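Local coordinates for GTPase activator-like protein (Chaetomium thermophilum, PDB 5HIU) that forms the helical N-terminal part of TSC2, a protein that probably acts as a GTPase activator in a signalling complex, at residues 268-271 / 272-275. Numbering follows the deposited sequence.
Sequences EAWH and TISI
Helix 266-277, one rod of the all-helical N-terminal part of TSC2, shows over two turns how an alpha-helix uses side chains one turn apart, with Trp270 lying over Ser274 and His271 beside Ile275. Four i to i+4 backbone bonds form the frame, among them Ile273 N to Ala269 O at 2.8 Å and Ile275 N to His271 O at 3.1 Å. The Trp270 indole, its CG anti to the backbone N (chi1 166°), runs along the helix, and Ser274 CB sits under one ring face, 3.8 Å from the plane and toward its rim. At the far end of the ring, Trp270 CZ3 meets Ile273 CG2 at 3.8 Å, the two side chains crossing at about a right angle. Lys321 adds a cation-pi contact to the same indole. Ser274 turns its hydroxyl back (chi1 46°), bringing OG to 2.5 Å from His271 O, too short to take at face value. Ile275 CD1 approaches His271 ND1 obliquely, at 3.7 Å. A water donates to Glu268 O and also bonds Thr272 OG1, each at 2.8 Å. If the short approach is real, the hydroxyl of buried Ser274 finds its acceptor within its own helix, at the carbonyl that takes the Ile275 amide.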
ATOM      1  N   GLU A 268       5.796  -8.172  -2.599  1.00 55.39           N
ATOM      2  CA  GLU A 268       4.491  -7.644  -2.198  1.00 56.63           C
ATOM      3  C   GLU A 268       3.977  -6.532  -3.115  1.00 52.37           C
ATOM      4  O   GLU A 268       2.833  -6.574  -3.537  1.00 56.03           O
ATOM      5  CB  GLU A 268       4.497  -7.155  -0.744  1.00 62.98           C
ATOM      6  CG  GLU A 268       4.248  -8.249   0.292  1.00 66.92           C
ATOM      7  CD  GLU A 268       5.522  -8.804   0.874  1.00 81.54           C
ATOM      8  OE1 GLU A 268       6.578  -8.697   0.215  1.00 98.22           O
ATOM      9  OE2 GLU A 268       5.469  -9.336   2.001  1.00 95.67           O
ATOM     10  N   ALA A 269       4.816  -5.550  -3.432  1.00 50.18           N
ATOM     11  CA  ALA A 269       4.422  -4.456  -4.320  1.00 46.74           C
ATOM     12  C   ALA A 269       4.204  -4.954  -5.747  1.00 48.63           C
ATOM     13  O   ALA A 269       3.337  -4.468  -6.472  1.00 48.32           O
ATOM     14  CB  ALA A 269       5.491  -3.348  -4.318  1.00 48.05           C
ATOM     15  N   TRP A 270       5.005  -5.903  -6.198  1.00 50.15           N
ATOM     16  CA  TRP A 270       4.836  -6.311  -7.568  1.00 49.20           C
ATOM     17  C   TRP A 270       3.482  -6.997  -7.659  1.00 52.63           C
ATOM     18  O   TRP A 270       2.716  -6.800  -8.616  1.00 49.50           O
ATOM     19  CB  TRP A 270       5.960  -7.222  -8.048  1.00 52.35           C
ATOM     20  CG  TRP A 270       5.555  -7.841  -9.296  1.00 53.82           C
ATOM     21  CD1 TRP A 270       5.240  -9.136  -9.493  1.00 56.77           C
ATOM     22  CD2 TRP A 270       5.291  -7.164 -10.515  1.00 56.18           C
ATOM     23  NE1 TRP A 270       4.816  -9.324 -10.781  1.00 63.37           N
ATOM     24  CE2 TRP A 270       4.825  -8.119 -11.427  1.00 59.62           C
ATOM     25  CE3 TRP A 270       5.390  -5.835 -10.923  1.00 56.83           C
ATOM     26  CZ2 TRP A 270       4.486  -7.798 -12.730  1.00 62.79           C
ATOM     27  CZ3 TRP A 270       5.038  -5.512 -12.217  1.00 58.35           C
ATOM     28  CH2 TRP A 270       4.609  -6.486 -13.109  1.00 61.64           C
ATOM     29  N   HIS A 271       3.159  -7.777  -6.633  1.00 55.64           N
ATOM     30  CA  HIS A 271       1.881  -8.497  -6.626  1.00 54.15           C
ATOM     31  C   HIS A 271       0.735  -7.512  -6.803  1.00 51.47           C
ATOM     32  O   HIS A 271      -0.151  -7.660  -7.653  1.00 52.18           O
ATOM     33  CB  HIS A 271       1.733  -9.280  -5.335  1.00 53.72           C
ATOM     34  CG  HIS A 271       0.647 -10.293  -5.389  1.00 62.58           C
ATOM     35  ND1 HIS A 271      -0.665  -9.994  -5.078  1.00 65.57           N
ATOM     36  CD2 HIS A 271       0.665 -11.600  -5.739  1.00 66.20           C
ATOM     37  CE1 HIS A 271      -1.406 -11.074  -5.224  1.00 64.66           C
ATOM     38  NE2 HIS A 271      -0.622 -12.062  -5.620  1.00 71.78           N
ATOM     39  N   THR A 272       0.782  -6.456  -6.021  1.00 50.51           N
ATOM     40  CA  THR A 272      -0.251  -5.449  -6.100  1.00 51.43           C
ATOM     41  C   THR A 272      -0.206  -4.727  -7.438  1.00 48.82           C
ATOM     42  O   THR A 272      -1.254  -4.460  -8.027  1.00 53.30           O
ATOM     43  CB  THR A 272      -0.169  -4.489  -4.900  1.00 50.30           C
ATOM     44  OG1 THR A 272      -0.213  -5.258  -3.688  1.00 57.79           O
ATOM     45  CG2 THR A 272      -1.316  -3.540  -4.900  1.00 51.01           C
ATOM     46  N   ILE A 273       0.987  -4.429  -7.939  1.00 46.63           N
ATOM     47  CA  ILE A 273       1.079  -3.739  -9.220  1.00 45.80           C
ATOM     48  C   ILE A 273       0.578  -4.676 -10.317  1.00 46.22           C
ATOM     49  O   ILE A 273      -0.003  -4.198 -11.302  1.00 42.67           O
ATOM     50  CB  ILE A 273       2.510  -3.228  -9.514  1.00 49.97           C
ATOM     51  CG1 ILE A 273       2.848  -2.046  -8.615  1.00 49.87           C
ATOM     52  CG2 ILE A 273       2.668  -2.758 -10.956  1.00 53.22           C
ATOM     53  CD1 ILE A 273       4.338  -1.789  -8.526  1.00 50.80           C
ATOM     54  N   SER A 274       0.786  -5.994 -10.165  1.00 46.91           N
ATOM     55  CA  SER A 274       0.392  -6.910 -11.228  1.00 56.15           C
ATOM     56  C   SER A 274      -1.110  -6.884 -11.361  1.00 60.64           C
ATOM     57  O   SER A 274      -1.647  -6.758 -12.473  1.00 63.96           O
ATOM     58  CB  SER A 274       0.898  -8.338 -11.010  1.00 61.41           C
ATOM     59  OG  SER A 274       0.670  -8.763  -9.682  1.00 75.24           O
ATOM     60  N   ILE A 275      -1.792  -6.965 -10.221  1.00 61.10           N
ATOM     61  CA  ILE A 275      -3.245  -6.921 -10.216  1.00 56.97           C
ATOM     62  C   ILE A 275      -3.684  -5.689 -10.993  1.00 59.24           C
ATOM     63  O   ILE A 275      -4.448  -5.794 -11.949  1.00 74.86           O
ATOM     64  CB  ILE A 275      -3.803  -6.900  -8.786  1.00 52.41           C
ATOM     65  CG1 ILE A 275      -3.610  -8.277  -8.144  1.00 51.04           C
ATOM     66  CG2 ILE A 275      -5.270  -6.519  -8.795  1.00 52.98           C
ATOM     67  CD1 ILE A 275      -3.542  -8.275  -6.628  1.00 49.35           C
TER
HETATM   68  O   HOH W   1       0.497  -7.635  -2.324  1.00 61.42           O